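Local coordinates for ABC transporter, substrate binding protein (Aeropyrum pernix, PDB 3EAF), which probably serves as the substrate-binding component of an ABC transporter, capturing a solute and handing it to the membrane-embedded permease, and also binds a magnesium ion, at residues Ile334-Ile339 and Tyr349-Ile354; Tyr119-Tyr124 and Ser255-Pro260; Ala197-Tyr202 and Val222-Phe227; Lys143-Tyr148 and Gly175-Pro180. All coordinates share one frame; numbering follows the deposited sequence.

Contacts 1 and 2 are buried, with centres only 6 Å apart, where chain segments pass between the two lobes; their segments are also joined to each other, Phe-353 N lying 2.7 Å from Ser-255 O. Contacts 3 and 4 lie further from the centre of the chain, in the partly buried far end of the lobe built on the seven-stranded sheet, and Tyr-202 of contact 3 bonds through its backbone to Ala-145 of contact 4. Chemistry follows place: within contacts 1 and 2 the paired segments meet through rings, prolines and methyls, whereas contact 3 adds a single backbone bond and contact 4 a parallel strand pairing with several backbone bonds.

Contact 1: Ile334-Ile339 and Tyr349-Ile354; sequences ITADTI and YRKVFI
Tyr-349 lays its ring along the backbone of 334-339 so that Asp-337 O sits over one face, displaced toward the rim and 3.5 Å from Tyr-349 CD2. That carbonyl also accepts the hydroxyl of Thr-335 (OG1 to Asp-337 O, 2.7 Å), which arrives from above the carbonyl plane. The Asp-337 and Tyr-349 side chains run past each other in opposite directions, CB to CB 3.6 Å, with carboxylate and ring planes 61° apart. At the ring edge Ile-339 CG1 touches Tyr-349 CE2 at 4.0 Å. Tyr-349 chi1 of 55° puts its CG between the backbone N and the carbonyl carbon, and the phenol extends to Thr-335, whose CB is 3.3 Å from Tyr-349 OH. The hydroxyl bonds to Pro-120 O and weakly to Pro-256 O, tying together three segments at the junction of the lobes, consistent with the triple hinge of this fold. Further along, the Ala-336 methyl makes a CH-pi contact over the face of Phe-353, 4.1 Å from the centroid and 23° off the normal. The same CB lies 3.5 Å from Lys-351 O, a buried carbonyl without a polar partner in the model. A water donates to Asp-337 OD2 and accepts from Arg-350 N.

Contact 2: Tyr119-Tyr124 and Ser255-Pro260; sequences YPAPDY and SPFIYP
Phe-257 takes chi1 -39° and chi2 -84°, with CG anti to its carbonyl carbon and beside its backbone N; this swings the far end of the ring toward Pro-120 and Ala-121, although the start of the side chain does not face them. The two segments are connections between the lobes of a periplasmic-binding-protein fold: 119-124 leads from strand 117-118 of one sheet into helix 124-139, while the loop 255-260 leaves strand 251-255 of the other. Phe-257 CE1 comes to 3.4 Å from Pro-120 O, and Phe-257 CZ rests 3.7 Å from the methyl carbon CB of Ala-121; Pro-120 O and Ala-121 CB both come at the ring obliquely. Ala-121 CB also meets the pyrrolidine of Pro-256 at CG, again 3.7 Å, so this one methyl fills the corner between proline and phenylalanine. Pro-122 continues the row, its CD lying 3.8 Å from Pro-256 CB. Pro-256 in turn places CB over the centre of the Phe-257 ring, 3.9 Å above the plane, which backs the aromatic group from its own segment.

Pro-120 is the centre of an inverse gamma turn, with a weak bond from Ala-121 N to Tyr-119 O. Tyr-119 O also receives a weak bond from the hydroxyl of Tyr-341, a residue of the magnesium site, while Asp-123 N-caps helix 124-139. Across the contact the chain bend at Pro-256 is closed by Ser-255 OG, which donates to Phe-257 O at 2.6 Å, in the carbonyl plane and on a lone pair.

Contact 3: Ala197-Tyr202 and Val222-Phe227; sequences AADPDY and VGLDAF
Successive helix-to-strand turns of a parallel alpha/beta sheet meet here, where the two strands of a beta-alpha-beta crossover (strand 202-205, helix 209-222, strand 227-230) begin. Each segment leaves its helix through a residue with positive phi, Asp-199 in one and Gly-223 in the other, and the two chains then run nearly the same way into neighbouring strands. The pairing opens with Phe-227 N donating to Asp-201 O at 3.0 Å, the N-H tilted from the carbonyl plane. Tyr-202 CA then lies 3.5 Å from Phe-227 O in a CA-H...O contact. The two aromatic side chains stand on the same face of the sheet and project alongside each other in the same direction. They meet edge to edge, Tyr-202 CE1 to Phe-227 CD2 3.8 Å, instead of stacking face on face. Before the strands begin, the methyl of Ala-226 packs against two carbonyl oxygens, its CB 3.3 Å from both Pro-200 O and Asp-201 O. Leu-224 keeps CG anti to its backbone N (chi1 175°), and this brings CD1 to 3.8 Å from Pro-200 CD, the two side chains crossing at about a right angle.

The polar ends look elsewhere: Tyr-202 OH bonds to Gly-140 O, and Asp-201 OD2 to Lys-143 N on the adjoining strand. The Asp-201 to Phe-227 bond, continued by one between Phe-227 and Val-203, thus starts the strand pairing, while the incoming turns meet mainly through Leu-224, Ala-226 and Pro-200.

Contact 4: Lys143-Tyr148 and Gly175-Pro180; sequences KLALAY and GDYDLP
Tyr-148 and Asp-176 cross obliquely, joined by a short hydrogen bond of 2.5 Å from Tyr-148 OH to Asp-176 OD2. The ring and carboxylate planes are 75° apart, and the hydroxyl meets the oxygen from above the carboxylate plane, 41° out of it. Tyr-148 CG is turned between its own backbone N and carbonyl carbon (chi1 63°), a setting that leans the ring back over the neighbouring strand toward Asp-176. The same OD2 also forms a salt bridge with Lys-163 of helix 159-165; phenol and ammonium together would be expected to stabilise the carboxylate in its charged form. The other oxygen of Asp-176, OD1, lies against Leu-146 CD1 at 3.5 Å, and these two side chains run side by side.

Strand 171-178 is an edge strand of the seven-stranded sheet, laid parallel to strand 142-148. Bonds alternate between the chains: Leu-146 N to Gly-175 O at 3.0 Å, Tyr-177 N to Leu-146 O at 2.7 Å, then Tyr-148 N to Tyr-177 O at 3.0 Å. A weak bond from Leu-179 N to Tyr-148 O, 3.2 Å, follows where Asp-178 centres an inverse gamma turn.

Tyr-177 points to the opposite face from Asp-176, sharing it with Ala-145 and Ala-147. Its ring reaches back along the sheet to place CE2 3.6 Å from Ala-145 CB, and helix 185-196 packs there through Ile-191 and Met-195.

Contact 1: Ile334-Ile339 and Tyr349-Ile354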
loop_
_atom_site.group_PDB
_atom_site.type_symbol
_atom_site.label_atom_id
_atom_site.label_comp_id
_atom_site.label_asym_id
_atom_site.label_seq_id
_atom_site.Cartn_x
_atom_site.Cartn_y
_atom_site.Cartn_z
ATOM N N ILE A 334 11.378 1.570 -8.868
ATOM C CA ILE A 334 10.769 0.616 -7.939
ATOM C C ILE A 334 9.310 0.340 -8.285
ATOM O O ILE A 334 8.848 -0.804 -8.184
ATOM C CB ILE A 334 10.841 1.115 -6.470
ATOM C CG1 ILE A 334 12.284 1.053 -5.943
ATOM C CG2 ILE A 334 9.884 0.315 -5.574
ATOM C CD1 ILE A 334 12.462 1.723 -4.558
ATOM N N THR A 335 8.590 1.391 -8.681
ATOM C CA THR A 335 7.158 1.283 -8.985
ATOM C C THR A 335 6.933 0.686 -10.382
ATOM O O THR A 335 7.807 0.785 -11.257
ATOM C CB THR A 335 6.412 2.642 -8.815
ATOM O OG1 THR A 335 6.983 3.638 -9.675
ATOM C CG2 THR A 335 6.497 3.130 -7.367
ATOM N N ALA A 336 5.768 0.059 -10.576
ATOM C CA ALA A 336 5.434 -0.628 -11.833
ATOM C C ALA A 336 5.262 0.327 -13.010
ATOM O O ALA A 336 5.370 -0.081 -14.162
ATOM C CB ALA A 336 4.176 -1.502 -11.658
ATOM N N ASP A 337 4.999 1.595 -12.710
ATOM C CA ASP A 337 4.919 2.651 -13.720
ATOM C C ASP A 337 5.337 3.950 -13.021
ATOM O O ASP A 337 5.340 4.023 -11.782
ATOM C CB ASP A 337 3.487 2.742 -14.264
ATOM C CG ASP A 337 3.385 3.477 -15.616
ATOM O OD1 ASP A 337 4.388 4.035 -16.117
ATOM O OD2 ASP A 337 2.269 3.495 -16.178
ATOM N N THR A 338 5.720 4.961 -13.797
ATOM C CA THR A 338 6.055 6.260 -13.230
ATOM C C THR A 338 4.815 6.960 -12.670
ATOM O O THR A 338 3.675 6.622 -13.023
ATOM C CB THR A 338 6.743 7.185 -14.251
ATOM O OG1 THR A 338 5.947 7.249 -15.442
ATOM C CG2 THR A 338 8.157 6.679 -14.583
ATOM N N ILE A 339 5.065 7.959 -11.825
ATOM C CA ILE A 339 4.042 8.600 -11.010
ATOM C C ILE A 339 3.677 9.975 -11.553
ATOM O O ILE A 339 4.542 10.822 -11.753
ATOM C CB ILE A 339 4.539 8.757 -9.552
ATOM C CG1 ILE A 339 4.684 7.387 -8.886
ATOM C CG2 ILE A 339 3.596 9.650 -8.746
ATOM C CD1 ILE A 339 5.773 7.347 -7.825
ATOM N N TYR A 349 -0.694 5.835 -11.131
ATOM C CA TYR A 349 -0.559 4.938 -12.283
ATOM C C TYR A 349 -1.523 3.784 -12.051
ATOM O O TYR A 349 -2.201 3.754 -11.020
ATOM C CB TYR A 349 0.890 4.449 -12.485
ATOM C CG TYR A 349 1.535 3.784 -11.283
ATOM C CD1 TYR A 349 1.528 2.395 -11.141
ATOM C CD2 TYR A 349 2.174 4.540 -10.301
ATOM C CE1 TYR A 349 2.129 1.776 -10.040
ATOM C CE2 TYR A 349 2.770 3.939 -9.201
ATOM C CZ TYR A 349 2.742 2.556 -9.075
ATOM O OH TYR A 349 3.326 1.959 -7.983
ATOM N N ARG A 350 -1.608 2.844 -12.990
ATOM C CA ARG A 350 -2.615 1.777 -12.887
ATOM C C ARG A 350 -2.052 0.362 -12.745
ATOM O O ARG A 350 -2.674 -0.494 -12.108
ATOM C CB ARG A 350 -3.586 1.815 -14.075
ATOM C CG ARG A 350 -4.472 3.045 -14.130
ATOM C CD ARG A 350 -5.457 2.995 -15.295
ATOM N NE ARG A 350 -6.654 2.193 -15.016
ATOM C CZ ARG A 350 -6.981 1.062 -15.648
ATOM N NH1 ARG A 350 -6.196 0.564 -16.604
ATOM N NH2 ARG A 350 -8.104 0.423 -15.328
ATOM N N LYS A 351 -0.894 0.099 -13.341
ATOM C CA LYS A 351 -0.415 -1.283 -13.398
ATOM C C LYS A 351 0.278 -1.745 -12.112
ATOM O O LYS A 351 0.695 -0.930 -11.292
ATOM C CB LYS A 351 0.447 -1.537 -14.638
ATOM C CG LYS A 351 1.775 -0.820 -14.681
ATOM C CD LYS A 351 2.493 -1.131 -16.006
ATOM C CE LYS A 351 1.874 -0.376 -17.180
ATOM N NZ LYS A 351 2.726 -0.493 -18.415
ATOM N N VAL A 352 0.354 -3.062 -11.945
ATOM C CA VAL A 352 0.956 -3.682 -10.767
ATOM C C VAL A 352 1.804 -4.879 -11.157
ATOM O O VAL A 352 1.655 -5.414 -12.256
ATOM C CB VAL A 352 -0.112 -4.155 -9.743
ATOM C CG1 VAL A 352 -0.838 -2.968 -9.137
ATOM C CG2 VAL A 352 -1.095 -5.159 -10.371
ATOM N N PHE A 353 2.705 -5.278 -10.262
ATOM C CA PHE A 353 3.385 -6.564 -10.384
ATOM C C PHE A 353 2.512 -7.638 -9.754
ATOM O O PHE A 353 1.778 -7.371 -8.808
ATOM C CB PHE A 353 4.747 -6.550 -9.684
ATOM C CG PHE A 353 5.718 -5.539 -10.239
ATOM C CD1 PHE A 353 6.366 -5.763 -11.457
ATOM C CD2 PHE A 353 6.010 -4.377 -9.527
ATOM C CE1 PHE A 353 7.290 -4.831 -11.962
ATOM C CE2 PHE A 353 6.927 -3.438 -10.023
ATOM C CZ PHE A 353 7.561 -3.666 -11.249
ATOM N N ILE A 354 2.591 -8.852 -10.286
ATOM C CA ILE A 354 1.951 -10.003 -9.670
ATOM C C ILE A 354 3.038 -10.992 -9.292
ATOM O O ILE A 354 3.938 -11.275 -10.091
ATOM C CB ILE A 354 0.909 -10.675 -10.617
ATOM C CG1 ILE A 354 -0.237 -9.702 -10.968
ATOM C CG2 ILE A 354 0.395 -11.997 -10.015
ATOM C CD1 ILE A 354 -1.168 -9.331 -9.816
HETATM O O HOH W 1 0.014 2.169 -15.326
#

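Contact 2: Tyr119-Tyr124 and Ser255-Pro260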
loop_
_atom_site.group_PDB
_atom_site.type_symbol
_atom_site.label_atom_id
_atom_site.label_comp_id
_atom_site.label_asym_id
_atom_site.label_seq_id
_atom_site.Cartn_x
_atom_site.Cartn_y
_atom_site.Cartn_z
ATOM N N TYR A 119 -0.402 8.951 -2.777
ATOM C CA TYR A 119 0.336 7.714 -2.503
ATOM C C TYR A 119 0.925 7.221 -3.817
ATOM O O TYR A 119 0.292 7.371 -4.858
ATOM C CB TYR A 119 -0.537 6.645 -1.815
ATOM C CG TYR A 119 -1.933 6.471 -2.383
ATOM C CD1 TYR A 119 -2.161 5.644 -3.489
ATOM C CD2 TYR A 119 -3.032 7.112 -1.802
ATOM C CE1 TYR A 119 -3.437 5.485 -4.025
ATOM C CE2 TYR A 119 -4.319 6.950 -2.331
ATOM C CZ TYR A 119 -4.511 6.137 -3.439
ATOM O OH TYR A 119 -5.778 5.966 -3.955
ATOM N N PRO A 120 2.143 6.641 -3.775
ATOM C CA PRO A 120 2.871 6.266 -4.992
ATOM C C PRO A 120 2.469 4.896 -5.564
ATOM O O PRO A 120 3.335 4.078 -5.899
ATOM C CB PRO A 120 4.323 6.243 -4.511
ATOM C CG PRO A 120 4.219 5.755 -3.112
ATOM C CD PRO A 120 2.915 6.307 -2.561
ATOM N N ALA A 121 1.165 4.655 -5.671
ATOM C CA ALA A 121 0.645 3.379 -6.150
ATOM C C ALA A 121 -0.756 3.602 -6.728
ATOM O O ALA A 121 -1.377 4.630 -6.453
ATOM C CB ALA A 121 0.603 2.349 -5.003
ATOM N N PRO A 122 -1.258 2.645 -7.532
ATOM C CA PRO A 122 -2.675 2.745 -7.896
ATOM C C PRO A 122 -3.532 2.581 -6.645
ATOM O O PRO A 122 -3.078 2.005 -5.664
ATOM C CB PRO A 122 -2.892 1.552 -8.839
ATOM C CG PRO A 122 -1.516 1.105 -9.262
ATOM C CD PRO A 122 -0.621 1.446 -8.103
ATOM N N ASP A 123 -4.763 3.072 -6.683
ATOM C CA ASP A 123 -5.678 2.857 -5.573
ATOM C C ASP A 123 -5.961 1.362 -5.427
ATOM O O ASP A 123 -5.748 0.597 -6.368
ATOM C CB ASP A 123 -6.979 3.595 -5.834
ATOM C CG ASP A 123 -7.693 3.056 -7.043
ATOM O OD1 ASP A 123 -8.621 2.245 -6.868
ATOM O OD2 ASP A 123 -7.286 3.408 -8.163
ATOM N N TYR A 124 -6.460 0.963 -4.257
ATOM C CA TYR A 124 -6.788 -0.435 -3.946
ATOM C C TYR A 124 -7.701 -1.139 -4.953
ATOM O O TYR A 124 -7.578 -2.343 -5.176
ATOM C CB TYR A 124 -7.464 -0.518 -2.579
ATOM C CG TYR A 124 -6.547 -0.451 -1.377
ATOM C CD1 TYR A 124 -6.924 0.269 -0.249
ATOM C CD2 TYR A 124 -5.319 -1.126 -1.357
ATOM C CE1 TYR A 124 -6.107 0.329 0.880
ATOM C CE2 TYR A 124 -4.487 -1.071 -0.226
ATOM C CZ TYR A 124 -4.894 -0.338 0.883
ATOM O OH TYR A 124 -4.095 -0.266 2.002
ATOM N N SER A 255 1.521 -6.382 -5.974
ATOM C CA SER A 255 2.395 -5.334 -5.464
ATOM C C SER A 255 2.686 -4.317 -6.553
ATOM O O SER A 255 3.132 -4.692 -7.639
ATOM C CB SER A 255 3.707 -5.912 -4.927
ATOM O OG SER A 255 4.559 -4.872 -4.483
ATOM N N PRO A 256 2.423 -3.028 -6.278
ATOM C CA PRO A 256 2.846 -1.948 -7.182
ATOM C C PRO A 256 4.370 -1.726 -7.204
ATOM O O PRO A 256 4.882 -1.014 -8.085
ATOM C CB PRO A 256 2.141 -0.708 -6.608
ATOM C CG PRO A 256 1.086 -1.244 -5.666
ATOM C CD PRO A 256 1.678 -2.504 -5.120
ATOM N N PHE A 257 5.077 -2.353 -6.261
ATOM C CA PHE A 257 6.504 -2.117 -6.037
ATOM C C PHE A 257 7.264 -3.421 -6.197
ATOM O O PHE A 257 6.813 -4.471 -5.719
ATOM C CB PHE A 257 6.748 -1.575 -4.617
ATOM C CG PHE A 257 5.701 -0.593 -4.153
ATOM C CD1 PHE A 257 5.791 0.752 -4.498
ATOM C CD2 PHE A 257 4.621 -1.018 -3.385
ATOM C CE1 PHE A 257 4.831 1.657 -4.090
ATOM C CE2 PHE A 257 3.654 -0.116 -2.963
ATOM C CZ PHE A 257 3.755 1.224 -3.324
ATOM N N ILE A 258 8.419 -3.351 -6.859
ATOM C CA ILE A 258 9.300 -4.506 -7.009
ATOM C C ILE A 258 9.846 -4.948 -5.643
ATOM O O ILE A 258 10.171 -4.106 -4.798
ATOM C CB ILE A 258 10.448 -4.208 -8.033
ATOM C CG1 ILE A 258 11.053 -5.503 -8.595
ATOM C CG2 ILE A 258 11.536 -3.302 -7.429
ATOM C CD1 ILE A 258 10.077 -6.365 -9.409
ATOM N N TYR A 259 9.891 -6.258 -5.407
ATOM C CA TYR A 259 10.477 -6.796 -4.178
ATOM C C TYR A 259 11.990 -6.668 -4.290
ATOM O O TYR A 259 12.528 -6.781 -5.397
ATOM C CB TYR A 259 10.169 -8.283 -4.010
ATOM C CG TYR A 259 8.756 -8.679 -3.636
ATOM C CD1 TYR A 259 7.662 -7.854 -3.908
ATOM C CD2 TYR A 259 8.516 -9.919 -3.043
ATOM C CE1 TYR A 259 6.364 -8.251 -3.580
ATOM C CE2 TYR A 259 7.238 -10.322 -2.712
ATOM C CZ TYR A 259 6.166 -9.488 -2.981
ATOM O OH TYR A 259 4.909 -9.910 -2.647
ATOM N N PRO A 260 12.688 -6.444 -3.153
ATOM C CA PRO A 260 14.159 -6.452 -3.208
ATOM C C PRO A 260 14.758 -7.698 -3.899
ATOM O O PRO A 260 15.712 -7.563 -4.658
ATOM C CB PRO A 260 14.568 -6.387 -1.728
ATOM C CG PRO A 260 13.439 -5.664 -1.067
ATOM C CD PRO A 260 12.191 -6.153 -1.792
#

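Contact 3: Ala197-Tyr202 and Val222-Phe227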
loop_
_atom_site.group_PDB
_atom_site.type_symbol
_atom_site.label_atom_id
_atom_site.label_comp_id
_atom_site.label_asym_id
_atom_site.label_seq_id
_atom_site.Cartn_x
_atom_site.Cartn_y
_atom_site.Cartn_z
ATOM N N ALA A 197 -18.328 -24.829 0.355
ATOM C CA ALA A 197 -19.704 -25.119 -0.068
ATOM C C ALA A 197 -20.068 -24.499 -1.420
ATOM O O ALA A 197 -20.906 -25.038 -2.147
ATOM C CB ALA A 197 -20.688 -24.675 0.997
ATOM N N ALA A 198 -19.440 -23.374 -1.756
ATOM C CA ALA A 198 -19.701 -22.684 -3.024
ATOM C C ALA A 198 -18.698 -23.072 -4.117
ATOM O O ALA A 198 -18.882 -22.731 -5.289
ATOM C CB ALA A 198 -19.719 -21.176 -2.818
ATOM N N ASP A 199 -17.650 -23.794 -3.717
ATOM C CA ASP A 199 -16.589 -24.262 -4.619
ATOM C C ASP A 199 -16.104 -23.190 -5.631
ATOM O O ASP A 199 -16.217 -23.378 -6.847
ATOM C CB ASP A 199 -17.020 -25.560 -5.324
ATOM C CG ASP A 199 -15.896 -26.200 -6.132
ATOM O OD1 ASP A 199 -14.732 -26.207 -5.671
ATOM O OD2 ASP A 199 -16.190 -26.700 -7.238
ATOM N N PRO A 200 -15.558 -22.063 -5.123
ATOM C CA PRO A 200 -15.050 -21.042 -6.042
ATOM C C PRO A 200 -13.752 -21.489 -6.716
ATOM O O PRO A 200 -13.041 -22.345 -6.183
ATOM C CB PRO A 200 -14.783 -19.844 -5.124
ATOM C CG PRO A 200 -14.495 -20.445 -3.789
ATOM C CD PRO A 200 -15.363 -21.678 -3.707
ATOM N N ASP A 201 -13.471 -20.930 -7.890
ATOM C CA ASP A 201 -12.205 -21.167 -8.570
ATOM C C ASP A 201 -11.150 -20.223 -8.003
ATOM O O ASP A 201 -9.972 -20.572 -7.931
ATOM C CB ASP A 201 -12.351 -20.924 -10.077
ATOM C CG ASP A 201 -13.440 -21.772 -10.698
ATOM O OD1 ASP A 201 -13.250 -23.003 -10.775
ATOM O OD2 ASP A 201 -14.484 -21.207 -11.100
ATOM N N TYR A 202 -11.596 -19.028 -7.612
ATOM C CA TYR A 202 -10.717 -17.964 -7.153
ATOM C C TYR A 202 -11.232 -17.336 -5.856
ATOM O O TYR A 202 -12.442 -17.146 -5.680
ATOM C CB TYR A 202 -10.572 -16.877 -8.224
ATOM C CG TYR A 202 -10.337 -17.386 -9.638
ATOM C CD1 TYR A 202 -9.172 -18.076 -9.978
ATOM C CD2 TYR A 202 -11.274 -17.151 -10.639
ATOM C CE1 TYR A 202 -8.959 -18.539 -11.291
ATOM C CE2 TYR A 202 -11.072 -17.601 -11.945
ATOM C CZ TYR A 202 -9.919 -18.291 -12.265
ATOM O OH TYR A 202 -9.737 -18.724 -13.568
ATOM N N VAL A 222 -8.559 -27.866 4.452
ATOM C CA VAL A 222 -9.954 -28.325 4.367
ATOM C C VAL A 222 -10.323 -28.847 2.975
ATOM O O VAL A 222 -11.409 -29.404 2.778
ATOM C CB VAL A 222 -10.980 -27.238 4.832
ATOM C CG1 VAL A 222 -10.586 -26.668 6.191
ATOM C CG2 VAL A 222 -11.131 -26.124 3.790
ATOM N N GLY A 223 -9.425 -28.659 2.012
ATOM C CA GLY A 223 -9.625 -29.199 0.677
ATOM C C GLY A 223 -10.287 -28.273 -0.324
ATOM O O GLY A 223 -10.796 -28.737 -1.341
ATOM N N LEU A 224 -10.285 -26.970 -0.049
ATOM C CA LEU A 224 -10.709 -25.987 -1.051
ATOM C C LEU A 224 -9.538 -25.666 -1.975
ATOM O O LEU A 224 -8.642 -24.887 -1.623
ATOM C CB LEU A 224 -11.272 -24.714 -0.408
ATOM C CG LEU A 224 -11.650 -23.548 -1.339
ATOM C CD1 LEU A 224 -12.652 -23.966 -2.412
ATOM C CD2 LEU A 224 -12.194 -22.395 -0.528
ATOM N N ASP A 225 -9.541 -26.287 -3.149
ATOM C CA ASP A 225 -8.446 -26.121 -4.103
ATOM C C ASP A 225 -8.713 -25.004 -5.105
ATOM O O ASP A 225 -8.809 -25.225 -6.326
ATOM C CB ASP A 225 -8.113 -27.452 -4.781
ATOM C CG ASP A 225 -7.494 -28.446 -3.816
ATOM O OD1 ASP A 225 -6.714 -28.014 -2.936
ATOM O OD2 ASP A 225 -7.785 -29.653 -3.923
ATOM N N ALA A 226 -8.844 -23.801 -4.559
ATOM C CA ALA A 226 -8.980 -22.594 -5.342
ATOM C C ALA A 226 -7.671 -21.812 -5.274
ATOM O O ALA A 226 -6.867 -22.010 -4.359
ATOM C CB ALA A 226 -10.120 -21.755 -4.803
ATOM N N PHE A 227 -7.465 -20.928 -6.241
ATOM C CA PHE A 227 -6.373 -19.961 -6.182
ATOM C C PHE A 227 -6.737 -18.834 -5.212
ATOM O O PHE A 227 -7.879 -18.381 -5.187
ATOM C CB PHE A 227 -6.106 -19.356 -7.560
ATOM C CG PHE A 227 -5.473 -20.309 -8.542
ATOM C CD1 PHE A 227 -4.278 -20.949 -8.247
ATOM C CD2 PHE A 227 -6.059 -20.536 -9.781
ATOM C CE1 PHE A 227 -3.685 -21.816 -9.157
ATOM C CE2 PHE A 227 -5.470 -21.405 -10.701
ATOM C CZ PHE A 227 -4.278 -22.045 -10.381
#

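Contact 4: Lys143-Tyr148 and Gly175-Pro180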
loop_
_atom_site.group_PDB
_atom_site.type_symbol
_atom_site.label_atom_id
_atom_site.label_comp_id
_atom_site.label_asym_id
_atom_site.label_seq_id
_atom_site.Cartn_x
_atom_site.Cartn_y
_atom_site.Cartn_z
ATOM N N LYS A 143 -15.600 -18.683 -10.980
ATOM C CA LYS A 143 -16.293 -18.255 -9.778
ATOM C C LYS A 143 -15.335 -17.634 -8.774
ATOM O O LYS A 143 -14.237 -18.152 -8.550
ATOM C CB LYS A 143 -17.016 -19.447 -9.154
ATOM C CG LYS A 143 -18.159 -19.997 -10.012
ATOM C CD LYS A 143 -18.813 -21.188 -9.344
ATOM C CE LYS A 143 -20.017 -21.680 -10.142
ATOM N NZ LYS A 143 -21.244 -20.848 -9.888
ATOM N N LEU A 144 -15.774 -16.536 -8.160
ATOM C CA LEU A 144 -14.942 -15.749 -7.255
ATOM C C LEU A 144 -15.619 -15.515 -5.905
ATOM O O LEU A 144 -16.728 -15.004 -5.849
ATOM C CB LEU A 144 -14.582 -14.403 -7.909
ATOM C CG LEU A 144 -13.832 -13.305 -7.138
ATOM C CD1 LEU A 144 -12.436 -13.758 -6.715
ATOM C CD2 LEU A 144 -13.749 -12.014 -7.969
ATOM N N ALA A 145 -14.930 -15.886 -4.825
ATOM C CA ALA A 145 -15.375 -15.592 -3.460
ATOM C C ALA A 145 -14.561 -14.428 -2.901
ATOM O O ALA A 145 -13.373 -14.316 -3.188
ATOM C CB ALA A 145 -15.213 -16.826 -2.576
ATOM N N LEU A 146 -15.200 -13.573 -2.106
ATOM C CA LEU A 146 -14.546 -12.394 -1.520
ATOM C C LEU A 146 -14.467 -12.530 -0.002
ATOM O O LEU A 146 -15.494 -12.544 0.684
ATOM C CB LEU A 146 -15.307 -11.105 -1.887
ATOM C CG LEU A 146 -15.628 -10.838 -3.366
ATOM C CD1 LEU A 146 -16.577 -9.640 -3.521
ATOM C CD2 LEU A 146 -14.359 -10.645 -4.194
ATOM N N ALA A 147 -13.246 -12.644 0.517
ATOM C CA ALA A 147 -13.032 -12.753 1.958
ATOM C C ALA A 147 -12.410 -11.461 2.489
ATOM O O ALA A 147 -11.341 -11.057 2.049
ATOM C CB ALA A 147 -12.153 -13.953 2.279
ATOM N N TYR A 148 -13.093 -10.811 3.422
ATOM C CA TYR A 148 -12.625 -9.538 3.977
ATOM C C TYR A 148 -13.378 -9.222 5.262
ATOM O O TYR A 148 -14.467 -9.765 5.489
ATOM C CB TYR A 148 -12.826 -8.400 2.960
ATOM C CG TYR A 148 -14.284 -8.164 2.626
ATOM C CD1 TYR A 148 -15.007 -7.160 3.267
ATOM C CD2 TYR A 148 -14.954 -8.971 1.699
ATOM C CE1 TYR A 148 -16.352 -6.950 2.985
ATOM C CE2 TYR A 148 -16.302 -8.763 1.403
ATOM C CZ TYR A 148 -16.991 -7.750 2.052
ATOM O OH TYR A 148 -18.319 -7.526 1.774
ATOM N N GLY A 175 -20.092 -15.005 -3.439
ATOM C CA GLY A 175 -20.393 -14.649 -2.058
ATOM C C GLY A 175 -19.337 -13.771 -1.423
ATOM O O GLY A 175 -18.231 -13.637 -1.954
ATOM N N ASP A 176 -19.714 -13.158 -0.301
ATOM C CA ASP A 176 -18.818 -12.416 0.582
ATOM C C ASP A 176 -18.668 -13.224 1.860
ATOM O O ASP A 176 -19.644 -13.781 2.355
ATOM C CB ASP A 176 -19.415 -11.056 0.957
ATOM C CG ASP A 176 -19.435 -10.076 -0.194
ATOM O OD1 ASP A 176 -19.257 -10.488 -1.356
ATOM O OD2 ASP A 176 -19.639 -8.874 0.070
ATOM N N TYR A 177 -17.456 -13.267 2.404
ATOM C CA TYR A 177 -17.161 -14.063 3.598
ATOM C C TYR A 177 -16.400 -13.207 4.602
ATOM O O TYR A 177 -15.390 -12.584 4.263
ATOM C CB TYR A 177 -16.399 -15.351 3.217
ATOM C CG TYR A 177 -17.178 -16.175 2.210
ATOM C CD1 TYR A 177 -18.047 -17.180 2.625
ATOM C CD2 TYR A 177 -17.105 -15.894 0.844
ATOM C CE1 TYR A 177 -18.791 -17.913 1.703
ATOM C CE2 TYR A 177 -17.847 -16.612 -0.076
ATOM C CZ TYR A 177 -18.688 -17.620 0.356
ATOM O OH TYR A 177 -19.426 -18.338 -0.568
ATOM N N ASP A 178 -16.904 -13.180 5.833
ATOM C CA ASP A 178 -16.449 -12.246 6.858
ATOM C C ASP A 178 -15.225 -12.782 7.604
ATOM O O ASP A 178 -15.349 -13.424 8.652
ATOM C CB ASP A 178 -17.603 -11.929 7.827
ATOM C CG ASP A 178 -17.392 -10.634 8.604
ATOM O OD1 ASP A 178 -16.243 -10.150 8.707
ATOM O OD2 ASP A 178 -18.395 -10.093 9.124
ATOM N N LEU A 179 -14.044 -12.513 7.054
ATOM C CA LEU A 179 -12.798 -12.898 7.703
ATOM C C LEU A 179 -12.274 -11.717 8.519
ATOM O O LEU A 179 -11.946 -10.674 7.949
ATOM C CB LEU A 179 -11.755 -13.347 6.674
ATOM C CG LEU A 179 -10.391 -13.770 7.231
ATOM C CD1 LEU A 179 -10.459 -15.140 7.893
ATOM C CD2 LEU A 179 -9.349 -13.750 6.118
ATOM N N PRO A 180 -12.215 -11.869 9.855
ATOM C CA PRO A 180 -11.766 -10.768 10.702
ATOM C C PRO A 180 -10.325 -10.355 10.410
ATOM O O PRO A 180 -9.497 -11.198 10.053
ATOM C CB PRO A 180 -11.874 -11.348 12.118
ATOM C CG PRO A 180 -12.899 -12.445 11.995
ATOM C CD PRO A 180 -12.580 -13.051 10.657
#